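Local coordinates for glycosyl hydrolases family 2, sugar binding domain protein (Bacteroides uniformis str. 3978 T3 ii, PDB 6D1P) that probably hydrolyses O-glycosyl bonds, acting as a beta-glucuronidase of a human gut bacterium, at residues A725-A728 / E729-L732; E653-N657 / G658-G662; G395-S398 / Y399-Q402; A403-M406 / L407-I411. One frame throughout, in Å; residues are numbered along the deposited sequence.

From the N terminus, contact 3 comes first, at the start of helix 397-414, and contact 4 follows directly on the next turns of the same helix. Their centres are 12 Å apart, and both belong to the beta-alpha-beta unit in which this helix joins strands 382-386 and 420-432 of the TIM barrel. Contact 2 then closes the tight turn between strands 651-656 and 659-665, about 64 Å from contact 3, measured between centres. Contact 1 comes last and closes the wider loop between strands 718-723 and 730-738, with its centre 34 Å from that of contact 2. All four are local and in series; none nests within or crosses another.

Contact 1 (A725-A728 / E729-L732); sequences AQDA and ETIL
The carboxylate oxygen OD2 of D727 is met by the carboxylate of E729, whose OE1 lies 3.3 Å from D727 OD2. The two residues sit at the bend of a beta hairpin, where the chain leaves strand 718-723, loops through 725-728 and returns along strand 730-738. The carboxylate planes stand 87° apart, so the groups meet crosswise and do not stack. A bend at chi2 (122°) brings the E729 carboxylate up to that of D727. The proximity of these two like charges could raise the proton affinity of one of them.

No hydrogen bond joins the two segments, and the turn is held from outside: L732 pairs through its backbone with T724, while E729 and I731 pair with K788 and V786 on the other side of their strand. Within the loop, D727 CB rests 3.6 Å from T730 OG1. That hydroxyl stands between the backbone N and the carbonyl carbon of its own residue (chi1 76°), which turns it to the D727 side. Tighter packing occurs at the open end of the loop. There the methyl of A725 presses onto the strand backbone, with A725 CB 3.3 Å from I731 CA. Both branches of I731 straddle the same methyl, as A725 CB is 3.4 Å from I731 CG1 and 3.6 Å from I731 CG2.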
ATOM      1  N   ALA A 725       3.650 -24.155 -24.303  1.00 54.31           N
ATOM      2  CA  ALA A 725       4.790 -24.066 -23.391  1.00 52.44           C
ATOM      3  C   ALA A 725       6.051 -24.668 -23.987  1.00 61.61           C
ATOM      4  O   ALA A 725       6.050 -25.836 -24.396  1.00 70.15           O
ATOM      5  CB  ALA A 725       4.459 -24.813 -22.103  1.00 58.41           C
ATOM      6  N   GLN A 726       7.139 -23.892 -24.014  1.00 56.76           N
ATOM      7  CA  GLN A 726       8.384 -24.446 -24.519  1.00 69.36           C
ATOM      8  C   GLN A 726       9.550 -24.147 -23.598  1.00 69.09           C
ATOM      9  O   GLN A 726      10.706 -24.187 -24.055  1.00 78.11           O
ATOM     10  CB  GLN A 726       8.670 -23.951 -25.950  1.00 69.44           C
ATOM     11  CG  GLN A 726       9.119 -22.487 -26.062  1.00 61.54           C
ATOM     12  CD  GLN A 726       8.119 -21.470 -25.472  1.00 72.45           C
ATOM     13  OE1 GLN A 726       7.891 -21.408 -24.234  1.00 72.02           O
ATOM     14  NE2 GLN A 726       7.544 -20.637 -26.361  1.00 71.21           N
ATOM     15  N   ASP A 727       9.294 -23.892 -22.315  1.00 55.15           N
ATOM     16  CA  ASP A 727      10.392 -23.591 -21.420  1.00 57.46           C
ATOM     17  C   ASP A 727      10.435 -24.583 -20.279  1.00 53.53           C
ATOM     18  O   ASP A 727       9.429 -25.212 -19.967  1.00 56.40           O
ATOM     19  CB  ASP A 727      10.288 -22.183 -20.881  1.00 60.45           C
ATOM     20  CG  ASP A 727      11.581 -21.444 -21.005  1.00 69.47           C
ATOM     21  OD1 ASP A 727      12.131 -21.426 -22.131  1.00 77.07           O
ATOM     22  OD2 ASP A 727      12.040 -20.917 -19.973  1.00 72.85           O
ATOM     23  N   ALA A 728      11.630 -24.741 -19.687  1.00 56.29           N
ATOM     24  CA  ALA A 728      11.756 -25.606 -18.530  1.00 59.40           C
ATOM     25  C   ALA A 728      11.109 -25.010 -17.290  1.00 57.96           C
ATOM     26  O   ALA A 728      10.862 -25.741 -16.326  1.00 64.75           O
ATOM     27  CB  ALA A 728      13.222 -25.915 -18.266  1.00 61.12           C
ATOM     28  N   GLU A 729      10.815 -23.712 -17.294  1.00 59.92           N
ATOM     29  CA  GLU A 729      10.245 -23.049 -16.130  1.00 58.89           C
ATOM     30  C   GLU A 729       8.809 -22.570 -16.311  1.00 50.95           C
ATOM     31  O   GLU A 729       8.135 -22.320 -15.307  1.00 50.11           O
ATOM     32  CB  GLU A 729      11.103 -21.839 -15.724  1.00 59.42           C
ATOM     33  CG  GLU A 729      12.588 -22.139 -15.646  1.00 66.41           C
ATOM     34  CD  GLU A 729      13.407 -21.250 -16.569  1.00 75.39           C
ATOM     35  OE1 GLU A 729      12.952 -20.122 -16.884  1.00 72.58           O
ATOM     36  OE2 GLU A 729      14.509 -21.686 -16.975  1.00 78.98           O
ATOM     37  N   THR A 730       8.326 -22.406 -17.540  1.00 49.58           N
ATOM     38  CA  THR A 730       7.065 -21.713 -17.746  1.00 45.55           C
ATOM     39  C   THR A 730       6.241 -22.394 -18.826  1.00 43.90           C
ATOM     40  O   THR A 730       6.768 -23.034 -19.733  1.00 44.46           O
ATOM     41  CB  THR A 730       7.269 -20.223 -18.129  1.00 43.26           C
ATOM     42  OG1 THR A 730       7.679 -20.134 -19.494  1.00 45.55           O
ATOM     43  CG2 THR A 730       8.334 -19.549 -17.253  1.00 46.79           C
ATOM     44  N   ILE A 731       4.935 -22.228 -18.707  1.00 39.63           N
ATOM     45  CA  ILE A 731       3.980 -22.555 -19.746  1.00 33.63           C
ATOM     46  C   ILE A 731       3.414 -21.252 -20.290  1.00 36.35           C
ATOM     47  O   ILE A 731       3.177 -20.300 -19.533  1.00 33.41           O
ATOM     48  CB  ILE A 731       2.863 -23.462 -19.197  1.00 40.97           C
ATOM     49  CG1 ILE A 731       3.432 -24.841 -18.841  1.00 41.95           C
ATOM     50  CG2 ILE A 731       1.706 -23.560 -20.193  1.00 34.08           C
ATOM     51  CD1 ILE A 731       3.080 -25.315 -17.445  1.00 43.89           C
ATOM     52  N   LEU A 732       3.233 -21.195 -21.602  1.00 27.25           N
ATOM     53  CA  LEU A 732       2.607 -20.055 -22.245  1.00 27.31           C
ATOM     54  C   LEU A 732       1.157 -20.406 -22.528  1.00 28.66           C
ATOM     55  O   LEU A 732       0.880 -21.406 -23.189  1.00 30.84           O
ATOM     56  CB  LEU A 732       3.335 -19.679 -23.538  1.00 34.52           C
ATOM     57  CG  LEU A 732       2.773 -18.453 -24.269  1.00 31.02           C
ATOM     58  CD1 LEU A 732       2.794 -17.226 -23.339  1.00 27.11           C
ATOM     59  CD2 LEU A 732       3.512 -18.179 -25.584  1.00 26.40           C
TER

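Contact 2 (E653-N657 / G658-G662); sequences ELFVN and GVSQG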
ATOM      1  N   GLU A 653      17.536 -12.024 -51.629  1.00 35.39           N
ATOM      2  CA  GLU A 653      16.614 -12.842 -52.395  1.00 36.31           C
ATOM      3  C   GLU A 653      15.564 -13.441 -51.468  1.00 36.51           C
ATOM      4  O   GLU A 653      15.891 -13.963 -50.392  1.00 32.15           O
ATOM      5  CB  GLU A 653      17.353 -13.940 -53.160  1.00 35.99           C
ATOM      6  CG  GLU A 653      16.409 -14.806 -53.977  1.00 39.78           C
ATOM      7  CD  GLU A 653      17.109 -15.618 -55.061  1.00 43.14           C
ATOM      8  OE1 GLU A 653      16.378 -16.041 -55.986  1.00 36.48           O
ATOM      9  OE2 GLU A 653      18.355 -15.814 -54.983  1.00 33.64           O
ATOM     10  N   LEU A 654      14.308 -13.364 -51.899  1.00 30.82           N
ATOM     11  CA  LEU A 654      13.180 -13.897 -51.164  1.00 35.86           C
ATOM     12  C   LEU A 654      12.746 -15.210 -51.792  1.00 41.61           C
ATOM     13  O   LEU A 654      12.742 -15.352 -53.019  1.00 43.90           O
ATOM     14  CB  LEU A 654      12.013 -12.906 -51.170  1.00 35.39           C
ATOM     15  CG  LEU A 654      10.892 -13.261 -50.199  1.00 35.66           C
ATOM     16  CD1 LEU A 654      11.356 -13.029 -48.767  1.00 34.96           C
ATOM     17  CD2 LEU A 654       9.620 -12.486 -50.513  1.00 34.07           C
ATOM     18  N   PHE A 655      12.383 -16.168 -50.946  1.00 40.21           N
ATOM     19  CA  PHE A 655      11.812 -17.425 -51.405  1.00 41.62           C
ATOM     20  C   PHE A 655      10.503 -17.639 -50.670  1.00 40.83           C
ATOM     21  O   PHE A 655      10.441 -17.473 -49.446  1.00 44.34           O
ATOM     22  CB  PHE A 655      12.740 -18.618 -51.149  1.00 40.73           C
ATOM     23  CG  PHE A 655      14.145 -18.438 -51.652  1.00 39.13           C
ATOM     24  CD1 PHE A 655      14.521 -18.935 -52.894  1.00 40.63           C
ATOM     25  CD2 PHE A 655      15.106 -17.834 -50.858  1.00 38.79           C
ATOM     26  CE1 PHE A 655      15.830 -18.791 -53.348  1.00 39.70           C
ATOM     27  CE2 PHE A 655      16.415 -17.677 -51.310  1.00 39.25           C
ATOM     28  CZ  PHE A 655      16.774 -18.160 -52.556  1.00 39.01           C
ATOM     29  N   VAL A 656       9.468 -18.013 -51.413  1.00 38.00           N
ATOM     30  CA  VAL A 656       8.167 -18.339 -50.854  1.00 41.98           C
ATOM     31  C   VAL A 656       7.825 -19.772 -51.256  1.00 48.78           C
ATOM     32  O   VAL A 656       7.744 -20.086 -52.454  1.00 46.55           O
ATOM     33  CB  VAL A 656       7.093 -17.352 -51.322  1.00 39.93           C
ATOM     34  CG1 VAL A 656       5.744 -17.695 -50.693  1.00 36.77           C
ATOM     35  CG2 VAL A 656       7.524 -15.948 -50.959  1.00 36.85           C
ATOM     36  N   ASN A 657       7.647 -20.642 -50.253  1.00 43.22           N
ATOM     37  CA  ASN A 657       7.297 -22.051 -50.474  1.00 43.77           C
ATOM     38  C   ASN A 657       8.263 -22.722 -51.455  1.00 41.88           C
ATOM     39  O   ASN A 657       7.861 -23.475 -52.344  1.00 44.63           O
ATOM     40  CB  ASN A 657       5.843 -22.177 -50.945  1.00 40.87           C
ATOM     41  CG  ASN A 657       4.841 -21.864 -49.841  1.00 43.26           C
ATOM     42  OD1 ASN A 657       5.140 -22.030 -48.656  1.00 40.06           O
ATOM     43  ND2 ASN A 657       3.644 -21.423 -50.225  1.00 40.81           N
ATOM     44  N   GLY A 658       9.559 -22.435 -51.293  1.00 38.95           N
ATOM     45  CA  GLY A 658      10.595 -22.947 -52.167  1.00 45.35           C
ATOM     46  C   GLY A 658      10.815 -22.179 -53.459  1.00 45.27           C
ATOM     47  O   GLY A 658      11.885 -22.317 -54.063  1.00 41.39           O
ATOM     48  N   VAL A 659       9.848 -21.372 -53.895  1.00 44.85           N
ATOM     49  CA  VAL A 659       9.904 -20.671 -55.175  1.00 42.78           C
ATOM     50  C   VAL A 659      10.566 -19.306 -54.998  1.00 45.95           C
ATOM     51  O   VAL A 659      10.018 -18.423 -54.322  1.00 39.31           O
ATOM     52  CB  VAL A 659       8.496 -20.504 -55.760  1.00 42.51           C
ATOM     53  CG1 VAL A 659       8.567 -19.778 -57.104  1.00 36.02           C
ATOM     54  CG2 VAL A 659       7.813 -21.853 -55.865  1.00 36.71           C
ATOM     55  N   SER A 660      11.726 -19.120 -55.637  1.00 45.32           N
ATOM     56  CA  SER A 660      12.394 -17.820 -55.625  1.00 44.66           C
ATOM     57  C   SER A 660      11.489 -16.733 -56.200  1.00 45.05           C
ATOM     58  O   SER A 660      10.785 -16.945 -57.193  1.00 42.35           O
ATOM     59  CB  SER A 660      13.700 -17.867 -56.417  1.00 41.50           C
ATOM     60  OG  SER A 660      14.275 -16.568 -56.517  1.00 41.37           O
ATOM     61  N   GLN A 661      11.499 -15.566 -55.552  1.00 44.33           N
ATOM     62  CA  GLN A 661      10.678 -14.432 -55.956  1.00 41.94           C
ATOM     63  C   GLN A 661      11.502 -13.283 -56.525  1.00 44.15           C
ATOM     64  O   GLN A 661      10.933 -12.234 -56.864  1.00 39.90           O
ATOM     65  CB  GLN A 661       9.841 -13.944 -54.769  1.00 37.84           C
ATOM     66  CG  GLN A 661       8.945 -15.021 -54.180  1.00 38.80           C
ATOM     67  CD  GLN A 661       7.908 -15.548 -55.164  1.00 41.79           C
ATOM     68  OE1 GLN A 661       7.925 -16.731 -55.540  1.00 43.53           O
ATOM     69  NE2 GLN A 661       6.979 -14.682 -55.563  1.00 38.97           N
ATOM     70  N   GLY A 662      12.822 -13.451 -56.639  1.00 40.34           N
ATOM     71  CA  GLY A 662      13.673 -12.442 -57.237  1.00 38.69           C
ATOM     72  C   GLY A 662      14.743 -11.911 -56.302  1.00 39.50           C
ATOM     73  O   GLY A 662      14.520 -11.735 -55.099  1.00 43.05           O
TER
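Strands 653-656 and 659-662 run antiparallel at 143°, their axes approaching to 4.5 Å, and a type I' turn from V656 to V659 reverses the chain with N657 and G658 at its corners. V656 and V659 form the hydrogen-bonded pair that closes the turn. V656 N donates to V659 O almost straight (3.0 Å, 171°), and V659 N returns a bond to V656 O at 2.9 Å; in both, the donor stands above the carbonyl plane. Further along, Q661 N reaches L654 O at 2.8 Å.

On one face the ring of F655 lies beside its non-hydrogen-bonded partner S660, with F655 CD1 3.6 Å from S660 CA and 3.8 Å from S660 CB. The ring is set obliquely to the serine. F655 CG lies anti to the carbonyl carbon (chi1 -51°), and the ring runs back along its own strand toward E653, with its CD1 side next to S660.

This two-residue hairpin lies in the DUF4982 region, and strand 659-665 forms one edge of a five-stranded sheet. The other face of the hairpin, bearing L654 and V656, turns to W678 and V680 of strand 677-680. There the V656 methyl CG2 touches Q661 CG at 3.6 Å, the two side chains lying across each other. At the turn, the N657 amide is held by the neighbouring strand 685-695: N657 OD1 accepts from K688 N, and N657 ND2 donates to N687 OD1.

Contact 3 (G395-S398 / Y399-Q402); sequences GGES and YKNQ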
ATOM      1  N   GLY A 395       8.894  26.120  -8.905  1.00 27.55           N
ATOM      2  CA  GLY A 395       8.568  26.200  -7.499  1.00 27.41           C
ATOM      3  C   GLY A 395       9.374  27.257  -6.766  1.00 26.60           C
ATOM      4  O   GLY A 395      10.009  28.129  -7.362  1.00 25.47           O
ATOM      5  N   GLY A 396       9.358  27.145  -5.431  1.00 28.46           N
ATOM      6  CA  GLY A 396       9.999  28.094  -4.543  1.00 28.08           C
ATOM      7  C   GLY A 396      11.501  27.915  -4.459  1.00 31.08           C
ATOM      8  O   GLY A 396      12.142  27.360  -5.359  1.00 28.56           O
ATOM      9  N   GLU A 397      12.075  28.416  -3.356  1.00 28.51           N
ATOM     10  CA  GLU A 397      13.533  28.459  -3.244  1.00 31.39           C
ATOM     11  C   GLU A 397      14.114  27.066  -3.114  1.00 28.14           C
ATOM     12  O   GLU A 397      15.227  26.797  -3.581  1.00 28.44           O
ATOM     13  CB  GLU A 397      13.971  29.309  -2.049  1.00 26.41           C
ATOM     14  CG  GLU A 397      14.189  30.765  -2.387  1.00 35.90           C
ATOM     15  CD  GLU A 397      15.043  30.971  -3.648  1.00 43.33           C
ATOM     16  OE1 GLU A 397      16.202  30.501  -3.696  1.00 40.18           O
ATOM     17  OE2 GLU A 397      14.550  31.611  -4.609  1.00 47.27           O
ATOM     18  N   SER A 398      13.395  26.188  -2.438  1.00 25.00           N
ATOM     19  CA  SER A 398      13.900  24.846  -2.210  1.00 29.31           C
ATOM     20  C   SER A 398      13.926  24.072  -3.516  1.00 25.99           C
ATOM     21  O   SER A 398      14.895  23.361  -3.821  1.00 24.33           O
ATOM     22  CB  SER A 398      13.016  24.163  -1.164  1.00 24.89           C
ATOM     23  OG  SER A 398      13.679  23.037  -0.659  1.00 35.78           O
ATOM     24  N   TYR A 399      12.853  24.221  -4.292  1.00 25.17           N
ATOM     25  CA  TYR A 399      12.770  23.676  -5.634  1.00 22.91           C
ATOM     26  C   TYR A 399      13.921  24.194  -6.502  1.00 24.19           C
ATOM     27  O   TYR A 399      14.626  23.405  -7.144  1.00 23.87           O
ATOM     28  CB  TYR A 399      11.386  24.039  -6.174  1.00 21.62           C
ATOM     29  CG  TYR A 399      10.990  23.691  -7.604  1.00 26.46           C
ATOM     30  CD1 TYR A 399       9.884  22.877  -7.847  1.00 21.78           C
ATOM     31  CD2 TYR A 399      11.649  24.240  -8.702  1.00 24.00           C
ATOM     32  CE1 TYR A 399       9.466  22.597  -9.116  1.00 20.76           C
ATOM     33  CE2 TYR A 399      11.234  23.958  -9.999  1.00 24.01           C
ATOM     34  CZ  TYR A 399      10.142  23.136 -10.190  1.00 23.55           C
ATOM     35  OH  TYR A 399       9.689  22.835 -11.449  1.00 23.36           O
ATOM     36  N   LYS A 400      14.152  25.514  -6.504  1.00 23.15           N
ATOM     37  CA  LYS A 400      15.210  26.078  -7.352  1.00 27.73           C
ATOM     38  C   LYS A 400      16.589  25.615  -6.895  1.00 26.56           C
ATOM     39  O   LYS A 400      17.474  25.350  -7.720  1.00 27.58           O
ATOM     40  CB  LYS A 400      15.161  27.609  -7.352  1.00 27.96           C
ATOM     41  CG  LYS A 400      13.965  28.235  -8.035  1.00 28.60           C
ATOM     42  CD  LYS A 400      13.887  29.740  -7.727  1.00 31.71           C
ATOM     43  CE  LYS A 400      12.444  30.211  -7.477  1.00 33.98           C
ATOM     44  NZ  LYS A 400      12.115  31.469  -8.243  1.00 36.97           N
ATOM     45  N   ASN A 401      16.791  25.525  -5.583  1.00 27.02           N
ATOM     46  CA  ASN A 401      18.065  25.042  -5.079  1.00 27.11           C
ATOM     47  C   ASN A 401      18.301  23.593  -5.451  1.00 23.37           C
ATOM     48  O   ASN A 401      19.449  23.196  -5.651  1.00 26.71           O
ATOM     49  CB  ASN A 401      18.135  25.220  -3.564  1.00 25.78           C
ATOM     50  CG  ASN A 401      18.647  26.589  -3.180  1.00 28.11           C
ATOM     51  OD1 ASN A 401      19.356  27.236  -3.959  1.00 30.41           O
ATOM     52  ND2 ASN A 401      18.279  27.051  -1.988  1.00 24.97           N
ATOM     53  N   GLN A 402      17.246  22.783  -5.520  1.00 24.66           N
ATOM     54  CA  GLN A 402      17.448  21.398  -5.922  1.00 26.42           C
ATOM     55  C   GLN A 402      17.913  21.327  -7.373  1.00 21.86           C
ATOM     56  O   GLN A 402      18.811  20.549  -7.708  1.00 23.80           O
ATOM     57  CB  GLN A 402      16.172  20.565  -5.710  1.00 23.16           C
ATOM     58  CG  GLN A 402      16.331  19.133  -6.263  1.00 22.46           C
ATOM     59  CD  GLN A 402      15.055  18.300  -6.232  1.00 27.08           C
ATOM     60  OE1 GLN A 402      13.975  18.793  -5.890  1.00 28.52           O
ATOM     61  NE2 GLN A 402      15.179  17.025  -6.577  1.00 22.53           N
TER
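G395 lies flat against one face of the Y399 ring. This is the packed side of a helix start: G396 is the N-cap of helix 397-414, the helix of a beta-alpha-beta unit in the TIM barrel domain. G395 N hangs 3.2 Å above the ring plane, over its centre, and G395 CA makes a CH-pi contact, 3.7 Å from the Y399 ring centroid and 21° off the normal. Y399 CG stands opposite its own backbone N (chi1 176°), which swings the ring back beneath the residues that precede the helix. E175 and I177 also touch the buried tyrosine, whose side chain lies about 7 Å from a bound potassium ion. E175 OE1 accepts from G396 N as well, and I177 N binds Q402 OE1, so the loop carrying these residues is tied to the N-cap and the first two turns of the helix.

The backbone bonds begin at once, with K400 N donating to G396 O at 3.0 Å, followed by N401 N to E397 O and Q402 N to S398 O.

Toward solvent the polar ends of E397, S398 and N401 are more loosely held. S398 and N401 are exposed, and N401 OD1 is taken by R404 NH1 one turn further on. E397 and K400 approach each other without forming a salt bridge: E397 OE2 remains 4.4 Å from K400 NZ. E397 OE1 makes a long, weak ion pair with R404 NH1. The carboxylate meets the lysine's aliphatic part instead, E397 OE2 lying 3.7 Å from K400 CD. The lysine stem itself packs closely: bent near its end, it passes the preceding loop with K400 CE 3.2 Å from G395 O.

Contact 4 (A403-M406 / L407-I411); sequences ARRM and LTNMI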
ATOM      1  N   ALA A 403      17.347  22.165  -8.239  1.00 23.80           N
ATOM      2  CA  ALA A 403      17.790  22.189  -9.630  1.00 24.56           C
ATOM      3  C   ALA A 403      19.236  22.670  -9.746  1.00 25.51           C
ATOM      4  O   ALA A 403      20.045  22.061 -10.465  1.00 24.25           O
ATOM      5  CB  ALA A 403      16.851  23.064 -10.460  1.00 22.46           C
ATOM      6  N   ARG A 404      19.593  23.741  -9.024  1.00 23.98           N
ATOM      7  CA  ARG A 404      20.985  24.185  -9.038  1.00 25.95           C
ATOM      8  C   ARG A 404      21.899  23.100  -8.489  1.00 30.54           C
ATOM      9  O   ARG A 404      22.987  22.858  -9.030  1.00 29.09           O
ATOM     10  CB  ARG A 404      21.160  25.460  -8.219  1.00 24.77           C
ATOM     11  CG  ARG A 404      20.317  26.629  -8.658  1.00 26.79           C
ATOM     12  CD  ARG A 404      20.384  27.730  -7.602  1.00 30.42           C
ATOM     13  NE  ARG A 404      19.649  28.930  -7.981  1.00 25.48           N
ATOM     14  CZ  ARG A 404      18.653  29.460  -7.273  1.00 34.77           C
ATOM     15  NH1 ARG A 404      18.257  28.907  -6.117  1.00 31.84           N
ATOM     16  NH2 ARG A 404      18.053  30.565  -7.716  1.00 32.28           N
ATOM     17  N   ARG A 405      21.466  22.424  -7.419  1.00 24.18           N
ATOM     18  CA  ARG A 405      22.295  21.382  -6.834  1.00 25.43           C
ATOM     19  C   ARG A 405      22.444  20.194  -7.775  1.00 28.11           C
ATOM     20  O   ARG A 405      23.543  19.642  -7.915  1.00 27.17           O
ATOM     21  CB  ARG A 405      21.698  20.929  -5.504  1.00 28.03           C
ATOM     22  CG  ARG A 405      22.549  19.933  -4.746  1.00 26.91           C
ATOM     23  CD  ARG A 405      21.963  19.694  -3.346  1.00 31.49           C
ATOM     24  NE  ARG A 405      20.660  19.037  -3.390  1.00 26.86           N
ATOM     25  CZ  ARG A 405      19.506  19.629  -3.087  1.00 29.00           C
ATOM     26  NH1 ARG A 405      19.504  20.899  -2.706  1.00 29.95           N
ATOM     27  NH2 ARG A 405      18.356  18.945  -3.144  1.00 23.71           N
ATOM     28  N   MET A 406      21.358  19.767  -8.420  1.00 23.07           N
ATOM     29  CA  MET A 406      21.477  18.583  -9.265  1.00 27.67           C
ATOM     30  C   MET A 406      22.251  18.900 -10.544  1.00 28.05           C
ATOM     31  O   MET A 406      23.044  18.075 -11.013  1.00 24.88           O
ATOM     32  CB  MET A 406      20.093  17.997  -9.555  1.00 23.16           C
ATOM     33  CG  MET A 406      19.438  17.423  -8.295  1.00 24.22           C
ATOM     34  SD  MET A 406      17.892  16.526  -8.558  1.00 24.56           S
ATOM     35  CE  MET A 406      18.470  14.929  -9.129  1.00 21.16           C
ATOM     36  N   LEU A 407      22.068  20.099 -11.105  1.00 27.06           N
ATOM     37  CA  LEU A 407      22.891  20.483 -12.249  1.00 28.79           C
ATOM     38  C   LEU A 407      24.364  20.451 -11.876  1.00 27.85           C
ATOM     39  O   LEU A 407      25.189  19.869 -12.592  1.00 24.86           O
ATOM     40  CB  LEU A 407      22.494  21.867 -12.758  1.00 24.21           C
ATOM     41  CG  LEU A 407      23.320  22.333 -13.951  1.00 25.95           C
ATOM     42  CD1 LEU A 407      23.204  21.365 -15.099  1.00 19.30           C
ATOM     43  CD2 LEU A 407      22.864  23.718 -14.369  1.00 27.45           C
ATOM     44  N   THR A 408      24.692  21.026 -10.716  1.00 27.62           N
ATOM     45  CA  THR A 408      26.065  21.034 -10.224  1.00 27.20           C
ATOM     46  C   THR A 408      26.594  19.618 -10.038  1.00 30.34           C
ATOM     47  O   THR A 408      27.701  19.292 -10.488  1.00 34.16           O
ATOM     48  CB  THR A 408      26.128  21.820  -8.915  1.00 26.64           C
ATOM     49  OG1 THR A 408      25.728  23.175  -9.166  1.00 26.21           O
ATOM     50  CG2 THR A 408      27.518  21.795  -8.319  1.00 25.06           C
ATOM     51  N   ASN A 409      25.798  18.753  -9.399  1.00 27.68           N
ATOM     52  CA  ASN A 409      26.237  17.384  -9.148  1.00 26.28           C
ATOM     53  C   ASN A 409      26.397  16.613 -10.452  1.00 26.26           C
ATOM     54  O   ASN A 409      27.374  15.877 -10.631  1.00 26.10           O
ATOM     55  CB  ASN A 409      25.251  16.665  -8.221  1.00 25.56           C
ATOM     56  CG  ASN A 409      25.370  17.101  -6.773  1.00 29.28           C
ATOM     57  OD1 ASN A 409      26.377  17.658  -6.365  1.00 32.81           O
ATOM     58  ND2 ASN A 409      24.336  16.824  -5.982  1.00 29.53           N
ATOM     59  N   MET A 410      25.449  16.764 -11.373  1.00 23.47           N
ATOM     60  CA  MET A 410      25.520  16.031 -12.631  1.00 23.55           C
ATOM     61  C   MET A 410      26.785  16.378 -13.405  1.00 26.62           C
ATOM     62  O   MET A 410      27.485  15.492 -13.905  1.00 27.53           O
ATOM     63  CB  MET A 410      24.292  16.332 -13.475  1.00 23.17           C
ATOM     64  CG  MET A 410      24.139  15.406 -14.645  1.00 24.81           C
ATOM     65  SD  MET A 410      22.790  15.922 -15.701  1.00 28.34           S
ATOM     66  CE  MET A 410      23.346  17.562 -16.134  1.00 24.36           C
ATOM     67  N   ILE A 411      27.085  17.671 -13.516  1.00 29.05           N
ATOM     68  CA  ILE A 411      28.255  18.118 -14.257  1.00 27.94           C
ATOM     69  C   ILE A 411      29.530  17.700 -13.542  1.00 28.35           C
ATOM     70  O   ILE A 411      30.438  17.126 -14.145  1.00 32.69           O
ATOM     71  CB  ILE A 411      28.193  19.639 -14.463  1.00 32.42           C
ATOM     72  CG1 ILE A 411      27.117  19.983 -15.495  1.00 29.94           C
ATOM     73  CG2 ILE A 411      29.557  20.169 -14.865  1.00 29.16           C
ATOM     74  CD1 ILE A 411      26.767  21.440 -15.509  1.00 28.70           C
TER
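R404 O is gripped twice by T408, which uses both its backbone and its side chain. The pair lies in the middle of helix 397-414, the helical limb of a beta-alpha-beta unit in the TIM barrel domain. T408 N donates to R404 O at 3.0 Å and T408 OG1 at 2.8 Å, and the two reach the oxygen from opposite faces of the carbonyl plane. The hydroxyl can fold back in this way because OG1 lies anti to the carbonyl carbon of T408, beside its own N (chi1 -62°). This gives a partly exposed threonine a partner within its own helix.

The other main-chain bonds are those of a regular alpha helix: L407 N to A403 O, N409 N to R405 O and M410 N to M406 O, all between 2.8 and 2.9 Å.

The apolar side chains pack on the barrel strand 420-432 and on helix 440-457. L407 lies on L425 of the strand and on L450 of the helix, M410 and I411 reach W423, and A403 meets F446, so helix 397-414 is wedged against both of these neighbours.

Charged and polar ends likewise find partners elsewhere: R404 NE forms a salt bridge with E449 OE2, R405 NH2 binds V131 O, and N409 ND2 binds D135 OD2. The side chains of R405 and N409 run side by side, guanidinium and amide planes 59° apart, and R405 CG touches N409 ND2 at 3.8 Å.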